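Local structure of transmembrane oligosaccharyl transferase (3WAJ) at residues Ala703-Lys706 with Ser707-Ser710; Thr798-Thr801 with Asn802-Thr806; Pro499-Gln502 with Trp503-Leu507. The protein belongs to the archaeal AglB branch of the STT3 oligosaccharyl transferases, membrane proteins with a GT-C-type transmembrane region followed by globular domains. All blocks are in the same frame, centred on the assembly; numbering follows the deposited sequence.

Interaction 1: Ala703-Lys706 with Ser707-Ser710; sequences AEWK and SYSS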
ATOM      1  N   ALA A 703       1.480   5.757 -22.106  1.00 39.20           N
ATOM      2  CA  ALA A 703       2.697   6.267 -22.728  1.00 37.33           C
ATOM      3  C   ALA A 703       3.032   5.682 -24.118  1.00 38.88           C
ATOM      4  O   ALA A 703       3.333   6.425 -25.053  1.00 42.17           O
ATOM      5  CB  ALA A 703       3.883   6.083 -21.775  1.00 29.67           C
ATOM      6  N   GLU A 704       2.993   4.359 -24.234  1.00 39.11           N
ATOM      7  CA  GLU A 704       3.445   3.684 -25.446  1.00 39.62           C
ATOM      8  C   GLU A 704       2.599   4.064 -26.645  1.00 39.83           C
ATOM      9  O   GLU A 704       3.115   4.170 -27.758  1.00 46.37           O
ATOM     10  CB  GLU A 704       3.498   2.160 -25.258  1.00 45.79           C
ATOM     11  CG  GLU A 704       2.123   1.497 -25.129  1.00 65.82           C
ATOM     12  CD  GLU A 704       1.536   1.489 -23.695  1.00 64.95           C
ATOM     13  OE1 GLU A 704       2.205   1.988 -22.730  1.00 64.47           O
ATOM     14  OE2 GLU A 704       0.397   0.957 -23.561  1.00 47.55           O
ATOM     15  N   TRP A 705       1.309   4.306 -26.419  1.00 39.73           N
ATOM     16  CA  TRP A 705       0.412   4.695 -27.504  1.00 39.64           C
ATOM     17  C   TRP A 705       0.491   6.189 -27.819  1.00 43.67           C
ATOM     18  O   TRP A 705       0.296   6.617 -28.964  1.00 44.88           O
ATOM     19  CB  TRP A 705      -1.018   4.196 -27.244  1.00 33.47           C
ATOM     20  CG  TRP A 705      -1.142   2.747 -27.642  1.00 35.77           C
ATOM     21  CD1 TRP A 705      -0.991   1.650 -26.834  1.00 37.20           C
ATOM     22  CD2 TRP A 705      -1.372   2.239 -28.963  1.00 35.68           C
ATOM     23  NE1 TRP A 705      -1.132   0.493 -27.567  1.00 36.07           N
ATOM     24  CE2 TRP A 705      -1.364   0.825 -28.877  1.00 37.88           C
ATOM     25  CE3 TRP A 705      -1.581   2.841 -30.209  1.00 34.22           C
ATOM     26  CZ2 TRP A 705      -1.563  -0.002 -30.001  1.00 39.28           C
ATOM     27  CZ3 TRP A 705      -1.783   2.027 -31.323  1.00 33.08           C
ATOM     28  CH2 TRP A 705      -1.775   0.618 -31.209  1.00 39.00           C
ATOM     29  N   LYS A 706       0.811   6.982 -26.807  1.00 45.22           N
ATOM     30  CA  LYS A 706       1.070   8.397 -27.035  1.00 44.84           C
ATOM     31  C   LYS A 706       2.252   8.460 -27.998  1.00 42.60           C
ATOM     32  O   LYS A 706       2.239   9.176 -29.004  1.00 45.12           O
ATOM     33  CB  LYS A 706       1.394   9.086 -25.707  1.00 42.24           C
ATOM     34  CG  LYS A 706       1.815  10.541 -25.826  1.00 52.12           C
ATOM     35  CD  LYS A 706       0.652  11.449 -26.177  1.00 60.25           C
ATOM     36  CE  LYS A 706       1.045  12.906 -25.992  1.00 65.40           C
ATOM     37  NZ  LYS A 706      -0.040  13.863 -26.356  1.00 68.21           N
ATOM     38  N   SER A 707       3.247   7.636 -27.701  1.00 31.71           N
ATOM     39  CA  SER A 707       4.463   7.529 -28.494  1.00 36.60           C
ATOM     40  C   SER A 707       4.212   6.955 -29.902  1.00 42.14           C
ATOM     41  O   SER A 707       4.718   7.491 -30.888  1.00 47.47           O
ATOM     42  CB  SER A 707       5.494   6.710 -27.711  1.00 39.38           C
ATOM     43  OG  SER A 707       6.507   6.242 -28.562  1.00 53.06           O
ATOM     44  N   TYR A 708       3.413   5.893 -30.001  1.00 43.13           N
ATOM     45  CA  TYR A 708       3.032   5.350 -31.309  1.00 45.57           C
ATOM     46  C   TYR A 708       2.346   6.377 -32.207  1.00 45.62           C
ATOM     47  O   TYR A 708       2.528   6.357 -33.414  1.00 41.00           O
ATOM     48  CB  TYR A 708       2.063   4.173 -31.163  1.00 40.23           C
ATOM     49  CG  TYR A 708       2.662   2.898 -30.641  1.00 36.55           C
ATOM     50  CD1 TYR A 708       4.002   2.614 -30.808  1.00 28.28           C
ATOM     51  CD2 TYR A 708       1.869   1.969 -29.983  1.00 35.18           C
ATOM     52  CE1 TYR A 708       4.546   1.428 -30.329  1.00 35.78           C
ATOM     53  CE2 TYR A 708       2.396   0.794 -29.496  1.00 34.35           C
ATOM     54  CZ  TYR A 708       3.731   0.523 -29.668  1.00 40.41           C
ATOM     55  OH  TYR A 708       4.242  -0.659 -29.172  1.00 45.83           O
ATOM     56  N   SER A 709       1.522   7.238 -31.616  1.00 46.19           N
ATOM     57  CA  SER A 709       0.598   8.071 -32.396  1.00 48.33           C
ATOM     58  C   SER A 709       1.314   9.058 -33.311  1.00 44.71           C
ATOM     59  O   SER A 709       0.721   9.582 -34.247  1.00 45.72           O
ATOM     60  CB  SER A 709      -0.361   8.829 -31.486  1.00 49.07           C
ATOM     61  OG  SER A 709       0.328   9.871 -30.831  1.00 49.46           O
ATOM     62  N   SER A 710       2.593   9.300 -33.047  1.00 43.60           N
ATOM     63  CA  SER A 710       3.393  10.140 -33.934  1.00 49.03           C
ATOM     64  C   SER A 710       3.671   9.453 -35.279  1.00 53.00           C
ATOM     65  O   SER A 710       4.141  10.093 -36.203  1.00 56.90           O
ATOM     66  CB  SER A 710       4.710  10.505 -33.270  1.00 45.42           C
ATOM     67  OG  SER A 710       5.560   9.385 -33.263  1.00 56.17           O
TER
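An edge-to-face aromatic pair three residues apart, Trp705 and Tyr708, dominates one side of the short helix 703-708. The Tyr708 ring drives its edge into the six-membered ring of the indole: the planes stand at 87°, the centroids are 4.8 Å apart, and CD2 of Tyr708 sits over the middle of the Trp705 face, 3.4 Å from CD2 of Trp705. Both side chains place CG beside the backbone N and anti to the carbonyl carbon (chi1 -81° for Trp705, -72° for Tyr708), which directs both rings to the same flank of the helix. Glu704 O lies over one face of the tyrosine, 3.2 Å from CG of Tyr708, while still taking the helical bond from Tyr708 N at 2.8 Å. One residue earlier, Ser707 N reaches Ala703 O at 2.9 Å. Ser709 is gripped twice: its N donates to Trp705 O at 3.0 Å. Its side chain also folds back, OG bonding to Lys706 O at 2.7 Å, and that carbonyl receives a second, weak bond from Ser709 N. The polar ends are taken up by other parts of the chain: Trp705 NE1 bonds Thr742 OG1, Tyr708 OH bonds Glu727 OE2, and Glu704 OE2 bonds Gly741 N. The indole is buried among Val720, Thr723 and Ala724 of helix 717-732, with Leu714 and Pro767 also touching it; Tyr708 rests on Thr723, while Lys706 and Ser707 stay exposed on the surface.

Interaction 2: Thr798-Thr801 with Asn802-Thr806; sequences TIKT and NQNRT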
ATOM      1  N   THR A 798     -22.844  10.721 -30.965  1.00 48.93           N
ATOM      2  CA  THR A 798     -21.384  10.721 -31.007  1.00 48.69           C
ATOM      3  C   THR A 798     -20.848  11.568 -29.851  1.00 48.36           C
ATOM      4  O   THR A 798     -21.342  12.674 -29.595  1.00 52.43           O
ATOM      5  CB  THR A 798     -20.867  11.211 -32.371  1.00 44.98           C
ATOM      6  OG1 THR A 798     -21.468  10.419 -33.397  1.00 52.43           O
ATOM      7  CG2 THR A 798     -19.356  11.082 -32.478  1.00 34.36           C
ATOM      8  N   ILE A 799     -19.855  11.034 -29.146  1.00 46.38           N
ATOM      9  CA  ILE A 799     -19.301  11.692 -27.961  1.00 42.19           C
ATOM     10  C   ILE A 799     -17.850  12.070 -28.240  1.00 39.69           C
ATOM     11  O   ILE A 799     -17.111  11.270 -28.803  1.00 42.32           O
ATOM     12  CB  ILE A 799     -19.368  10.764 -26.727  1.00 39.65           C
ATOM     13  CG1 ILE A 799     -20.760  10.125 -26.587  1.00 32.34           C
ATOM     14  CG2 ILE A 799     -18.946  11.508 -25.442  1.00 43.11           C
ATOM     15  CD1 ILE A 799     -21.889  11.126 -26.302  1.00 36.47           C
ATOM     16  N   LYS A 800     -17.443  13.281 -27.856  1.00 45.21           N
ATOM     17  CA  LYS A 800     -16.047  13.708 -28.002  1.00 45.29           C
ATOM     18  C   LYS A 800     -15.404  14.018 -26.645  1.00 45.64           C
ATOM     19  O   LYS A 800     -15.935  14.805 -25.856  1.00 49.27           O
ATOM     20  CB  LYS A 800     -15.945  14.939 -28.899  1.00 46.01           C
ATOM     21  CG  LYS A 800     -14.518  15.298 -29.340  1.00 47.76           C
ATOM     22  CD  LYS A 800     -14.527  16.577 -30.182  1.00 52.04           C
ATOM     23  CE  LYS A 800     -13.131  17.004 -30.601  1.00 62.48           C
ATOM     24  NZ  LYS A 800     -13.076  18.448 -31.031  1.00 72.32           N
ATOM     25  N   THR A 801     -14.245  13.417 -26.388  1.00 38.67           N
ATOM     26  CA  THR A 801     -13.573  13.589 -25.107  1.00 45.75           C
ATOM     27  C   THR A 801     -12.636  14.783 -25.173  1.00 46.19           C
ATOM     28  O   THR A 801     -12.287  15.246 -26.257  1.00 46.96           O
ATOM     29  CB  THR A 801     -12.775  12.328 -24.724  1.00 42.05           C
ATOM     30  OG1 THR A 801     -11.482  12.368 -25.346  1.00 38.19           O
ATOM     31  CG2 THR A 801     -13.520  11.075 -25.190  1.00 37.26           C
ATOM     32  N   ASN A 802     -12.194  15.252 -24.012  1.00 44.21           N
ATOM     33  CA  ASN A 802     -11.234  16.349 -23.941  1.00 39.70           C
ATOM     34  C   ASN A 802      -9.868  16.001 -24.527  1.00 44.86           C
ATOM     35  O   ASN A 802      -8.949  16.808 -24.467  1.00 53.07           O
ATOM     36  CB  ASN A 802     -11.054  16.784 -22.493  1.00 36.42           C
ATOM     37  CG  ASN A 802     -10.804  15.611 -21.569  1.00 34.87           C
ATOM     38  OD1 ASN A 802     -11.566  14.632 -21.558  1.00 34.45           O
ATOM     39  ND2 ASN A 802      -9.711  15.680 -20.812  1.00 36.46           N
ATOM     40  N   GLN A 803      -9.724  14.792 -25.063  1.00 44.04           N
ATOM     41  CA  GLN A 803      -8.507  14.393 -25.767  1.00 46.25           C
ATOM     42  C   GLN A 803      -8.787  14.375 -27.253  1.00 49.16           C
ATOM     43  O   GLN A 803      -7.987  13.857 -28.030  1.00 48.53           O
ATOM     44  CB  GLN A 803      -8.051  12.998 -25.338  1.00 44.91           C
ATOM     45  CG  GLN A 803      -7.782  12.865 -23.853  1.00 42.53           C
ATOM     46  CD  GLN A 803      -6.686  13.791 -23.382  1.00 41.75           C
ATOM     47  OE1 GLN A 803      -5.837  14.222 -24.169  1.00 49.97           O
ATOM     48  NE2 GLN A 803      -6.694  14.105 -22.093  1.00 34.07           N
ATOM     49  N   ASN A 804      -9.935  14.932 -27.632  1.00 54.30           N
ATOM     50  CA  ASN A 804     -10.379  14.965 -29.021  1.00 59.99           C
ATOM     51  C   ASN A 804     -10.404  13.566 -29.627  1.00 57.18           C
ATOM     52  O   ASN A 804      -9.889  13.333 -30.727  1.00 60.44           O
ATOM     53  CB  ASN A 804      -9.539  15.952 -29.852  1.00 65.72           C
ATOM     54  CG  ASN A 804      -9.629  17.391 -29.327  1.00 73.18           C
ATOM     55  OD1 ASN A 804     -10.668  17.819 -28.816  1.00 73.16           O
ATOM     56  ND2 ASN A 804      -8.531  18.133 -29.441  1.00 77.56           N
ATOM     57  N   ARG A 805     -10.988  12.642 -28.868  1.00 47.01           N
ATOM     58  CA  ARG A 805     -11.253  11.277 -29.314  1.00 40.13           C
ATOM     59  C   ARG A 805     -12.759  11.097 -29.352  1.00 45.17           C
ATOM     60  O   ARG A 805     -13.473  11.650 -28.506  1.00 52.68           O
ATOM     61  CB  ARG A 805     -10.640  10.272 -28.342  1.00 33.25           C
ATOM     62  CG  ARG A 805     -11.063   8.826 -28.568  1.00 37.75           C
ATOM     63  CD  ARG A 805     -10.319   7.892 -27.612  1.00 38.85           C
ATOM     64  NE  ARG A 805     -10.759   8.035 -26.226  1.00 34.22           N
ATOM     65  CZ  ARG A 805     -11.749   7.329 -25.678  1.00 40.79           C
ATOM     66  NH1 ARG A 805     -12.394   6.425 -26.397  1.00 29.07           N
ATOM     67  NH2 ARG A 805     -12.096   7.527 -24.410  1.00 46.80           N
ATOM     68  N   THR A 806     -13.250  10.346 -30.333  1.00 45.62           N
ATOM     69  CA  THR A 806     -14.683  10.078 -30.419  1.00 46.85           C
ATOM     70  C   THR A 806     -15.026   8.602 -30.223  1.00 45.46           C
ATOM     71  O   THR A 806     -14.192   7.717 -30.426  1.00 42.73           O
ATOM     72  CB  THR A 806     -15.283  10.585 -31.739  1.00 47.12           C
ATOM     73  OG1 THR A 806     -14.689   9.879 -32.837  1.00 53.72           O
ATOM     74  CG2 THR A 806     -15.046  12.078 -31.886  1.00 43.25           C
TER
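Thr801 and Arg805 face each other through their backbones, Thr801 N bonding Arg805 O at 2.9 Å with the donor in the carbonyl plane. The carbonyl of Thr801 in turn receives Asn804 N at 2.7 Å; here the donor stands above the carbonyl plane, the bent geometry that closes the type I turn from Thr801 to Asn804. The threonine side chain adds a third bond. Its OG1, set between the backbone N and the carbonyl carbon (chi1 85°), accepts from Gln803 N at 3.0 Å, an ST turn laid within the beta turn. The other branch, CG2, points over one face of the Arg805 guanidinium, 3.9 Å from Arg805 NH2. On the strand side, Lys800 and Thr806 form an antiparallel non-hydrogen-bonded pair, flanked by two CA-H...O contacts: Thr806 CA to Ile799 O at 3.2 Å, and Lys800 CA to Arg805 O at 3.3 Å. Together these make a tight beta hairpin of the type I turn plus G1 bulge kind, Asn804 taking the left-handed backbone conformation (phi 55°, psi 47°) that the bulge position calls for. It joins strands 792-800 and 806-814 of the peripheral domain's antiparallel sheet. The extended Lys800 chain runs past Asn804, its CE 3.1 Å from Asn804 OD1. Further out, Glu698, at the end of strand 693-698, collects much of the turn: its carboxylate meets Thr801 OG1 and makes a salt bridge with Arg805 NH2, and its backbone O receives Asn802 ND2 and Gln803 NE2. The bent arginine chain carries NH1 to a second salt bridge with Asp686, and the two acids probably help set how the guanidinium is turned against the Thr801 methyl. The Thr801 side chain also touches Met695 of strand 693-698 and Phe807 of strand 806-814.

Interaction 3: Pro499-Gln502 with Trp503-Leu507; sequences PNKQ and WYDAL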
ATOM      1  N   PRO A 499       1.587   8.236  -8.008  1.00 30.42           N
ATOM      2  CA  PRO A 499       0.668   8.374  -9.147  1.00 34.64           C
ATOM      3  C   PRO A 499       1.399   8.829 -10.423  1.00 40.57           C
ATOM      4  O   PRO A 499       2.388   9.563 -10.345  1.00 39.31           O
ATOM      5  CB  PRO A 499      -0.288   9.485  -8.684  1.00 31.09           C
ATOM      6  CG  PRO A 499       0.555  10.321  -7.749  1.00 30.14           C
ATOM      7  CD  PRO A 499       1.368   9.283  -6.992  1.00 29.85           C
ATOM      8  N   ASN A 500       0.941   8.375 -11.587  1.00 35.44           N
ATOM      9  CA  ASN A 500       1.472   8.912 -12.830  1.00 29.13           C
ATOM     10  C   ASN A 500       0.752  10.236 -13.143  1.00 36.73           C
ATOM     11  O   ASN A 500      -0.213  10.608 -12.456  1.00 40.28           O
ATOM     12  CB  ASN A 500       1.389   7.890 -13.983  1.00 25.02           C
ATOM     13  CG  ASN A 500      -0.062   7.486 -14.363  1.00 30.81           C
ATOM     14  OD1 ASN A 500      -1.038   8.170 -14.038  1.00 36.25           O
ATOM     15  ND2 ASN A 500      -0.185   6.377 -15.100  1.00 27.40           N
ATOM     16  N   LYS A 501       1.214  10.949 -14.162  1.00 34.87           N
ATOM     17  CA  LYS A 501       0.684  12.270 -14.463  1.00 34.53           C
ATOM     18  C   LYS A 501      -0.791  12.248 -14.871  1.00 37.48           C
ATOM     19  O   LYS A 501      -1.555  13.171 -14.531  1.00 32.54           O
ATOM     20  CB  LYS A 501       1.556  12.959 -15.516  1.00 31.90           C
ATOM     21  CG  LYS A 501       1.033  14.320 -15.950  1.00 39.60           C
ATOM     22  CD  LYS A 501       2.189  15.254 -16.357  1.00 52.27           C
ATOM     23  CE  LYS A 501       1.659  16.551 -16.954  1.00 55.86           C
ATOM     24  NZ  LYS A 501       0.907  16.265 -18.195  1.00 58.83           N
ATOM     25  N   GLN A 502      -1.194  11.191 -15.574  1.00 36.48           N
ATOM     26  CA  GLN A 502      -2.592  11.040 -15.969  1.00 32.80           C
ATOM     27  C   GLN A 502      -3.515  11.021 -14.754  1.00 36.30           C
ATOM     28  O   GLN A 502      -4.503  11.764 -14.703  1.00 35.39           O
ATOM     29  CB  GLN A 502      -2.791   9.778 -16.811  1.00 28.45           C
ATOM     30  CG  GLN A 502      -2.117   9.829 -18.169  1.00 30.27           C
ATOM     31  CD  GLN A 502      -0.830   9.049 -18.189  1.00 36.28           C
ATOM     32  OE1 GLN A 502      -0.125   8.974 -17.180  1.00 41.97           O
ATOM     33  NE2 GLN A 502      -0.525   8.427 -19.332  1.00 34.13           N
ATOM     34  N   TRP A 503      -3.180  10.171 -13.785  1.00 28.14           N
ATOM     35  CA  TRP A 503      -3.922  10.079 -12.522  1.00 32.70           C
ATOM     36  C   TRP A 503      -3.881  11.366 -11.712  1.00 33.61           C
ATOM     37  O   TRP A 503      -4.907  11.846 -11.233  1.00 35.63           O
ATOM     38  CB  TRP A 503      -3.340   8.975 -11.657  1.00 27.75           C
ATOM     39  CG  TRP A 503      -4.092   7.683 -11.671  1.00 27.69           C
ATOM     40  CD1 TRP A 503      -3.695   6.501 -12.251  1.00 26.99           C
ATOM     41  CD2 TRP A 503      -5.355   7.417 -11.040  1.00 26.34           C
ATOM     42  NE1 TRP A 503      -4.637   5.522 -12.020  1.00 29.46           N
ATOM     43  CE2 TRP A 503      -5.662   6.054 -11.273  1.00 22.53           C
ATOM     44  CE3 TRP A 503      -6.252   8.200 -10.290  1.00 27.52           C
ATOM     45  CZ2 TRP A 503      -6.831   5.461 -10.803  1.00 26.56           C
ATOM     46  CZ3 TRP A 503      -7.406   7.617  -9.808  1.00 19.86           C
ATOM     47  CH2 TRP A 503      -7.695   6.255 -10.069  1.00 26.54           C
ATOM     48  N   TYR A 504      -2.692  11.923 -11.537  1.00 31.18           N
ATOM     49  CA  TYR A 504      -2.584  13.127 -10.725  1.00 32.17           C
ATOM     50  C   TYR A 504      -3.402  14.254 -11.336  1.00 34.39           C
ATOM     51  O   TYR A 504      -4.093  14.981 -10.612  1.00 38.63           O
ATOM     52  CB  TYR A 504      -1.126  13.553 -10.506  1.00 32.46           C
ATOM     53  CG  TYR A 504      -0.991  14.749  -9.589  1.00 36.61           C
ATOM     54  CD1 TYR A 504      -0.848  14.586  -8.211  1.00 27.90           C
ATOM     55  CD2 TYR A 504      -1.012  16.050 -10.105  1.00 37.35           C
ATOM     56  CE1 TYR A 504      -0.735  15.689  -7.366  1.00 37.97           C
ATOM     57  CE2 TYR A 504      -0.901  17.162  -9.271  1.00 38.33           C
ATOM     58  CZ  TYR A 504      -0.762  16.979  -7.908  1.00 46.22           C
ATOM     59  OH  TYR A 504      -0.649  18.087  -7.111  1.00 45.98           O
ATOM     60  N   ASP A 505      -3.349  14.399 -12.661  1.00 34.44           N
ATOM     61  CA  ASP A 505      -4.117  15.472 -13.321  1.00 34.88           C
ATOM     62  C   ASP A 505      -5.614  15.212 -13.264  1.00 34.69           C
ATOM     63  O   ASP A 505      -6.404  16.138 -13.079  1.00 40.07           O
ATOM     64  CB  ASP A 505      -3.669  15.681 -14.774  1.00 35.55           C
ATOM     65  CG  ASP A 505      -2.328  16.374 -14.874  1.00 39.46           C
ATOM     66  OD1 ASP A 505      -1.864  16.879 -13.833  1.00 38.47           O
ATOM     67  OD2 ASP A 505      -1.744  16.414 -15.987  1.00 42.06           O
ATOM     68  N   ALA A 506      -5.997  13.948 -13.421  1.00 25.46           N
ATOM     69  CA  ALA A 506      -7.410  13.583 -13.353  1.00 28.62           C
ATOM     70  C   ALA A 506      -7.997  13.991 -11.996  1.00 30.04           C
ATOM     71  O   ALA A 506      -9.075  14.566 -11.917  1.00 30.54           O
ATOM     72  CB  ALA A 506      -7.601  12.085 -13.602  1.00 28.41           C
ATOM     73  N   LEU A 507      -7.259  13.723 -10.928  1.00 31.49           N
ATOM     74  CA  LEU A 507      -7.733  14.045  -9.582  1.00 35.31           C
ATOM     75  C   LEU A 507      -7.731  15.548  -9.276  1.00 37.60           C
ATOM     76  O   LEU A 507      -8.676  16.040  -8.666  1.00 35.17           O
ATOM     77  CB  LEU A 507      -6.946  13.255  -8.536  1.00 29.98           C
ATOM     78  CG  LEU A 507      -7.127  11.776  -8.831  1.00 29.92           C
ATOM     79  CD1 LEU A 507      -6.252  10.924  -7.940  1.00 25.97           C
ATOM     80  CD2 LEU A 507      -8.605  11.422  -8.684  1.00 28.75           C
TER
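Asn500 caps the helix that starts at Lys501: its OD1 takes Trp503 N at 2.9 Å, with an N-H...O angle of 170°. The asparagine CG lies between the backbone N and the carbonyl carbon (chi1 63°), a torsion that swings the amide back over the first turn. OD1 comes to the edge of the Trp503 indole, near its plane, 3.6 Å from CD1 of that ring. The backbone O of Asn500 accepts Tyr504 N at 3.0 Å, so both oxygens of this residue serve the first turn. Beside the cap, Pro499 CB packs on Trp503 CB at 4.3 Å. This inner side is dense: the indole is buried, stacked on Tyr553 and edge-to-face with Trp556, with NE1 bonded to Asp611 OD2, and Pro499 also touches Trp49 of helix 47-60. The outer side is looser. Exposed Lys501, bent only at its last torsion, reaches forward along the helix to Asp505, one turn on, where NZ and OD2 form a weak salt bridge at 3.5 Å. Regular helical bonds run beneath it, among them Asp505 N to Lys501 O at 2.9 Å. The cap thus supplies an acceptor for an amide at the helix start that has no preceding turn to serve it, while the stretched ion pair on the solvent side probably contributes far less to holding the turn in place.

Overall arrangement
From the N terminus the order is interaction 3, interaction 1, interaction 2, in series: none nests in or crosses another, and each closes only a turn of a few residues. Interaction 3 starts helix 501-513 beside the N-terminal STT3 region, touching Trp49 of helix 47-60, the side chain of Pro499 lying about 14 Å from the zinc ion. Its Gln502 bonds Tyr701 O, just ahead of helix 703-708, where interaction 1 sits. Interaction 2 rounds the hairpin between strands 792-800 and 806-814 and meets Glu698, at the end of strand 693-698. The short run from Glu698 to Tyr701 therefore connects all three, although their centres stay 18 to 19 Å apart and their segments do not touch.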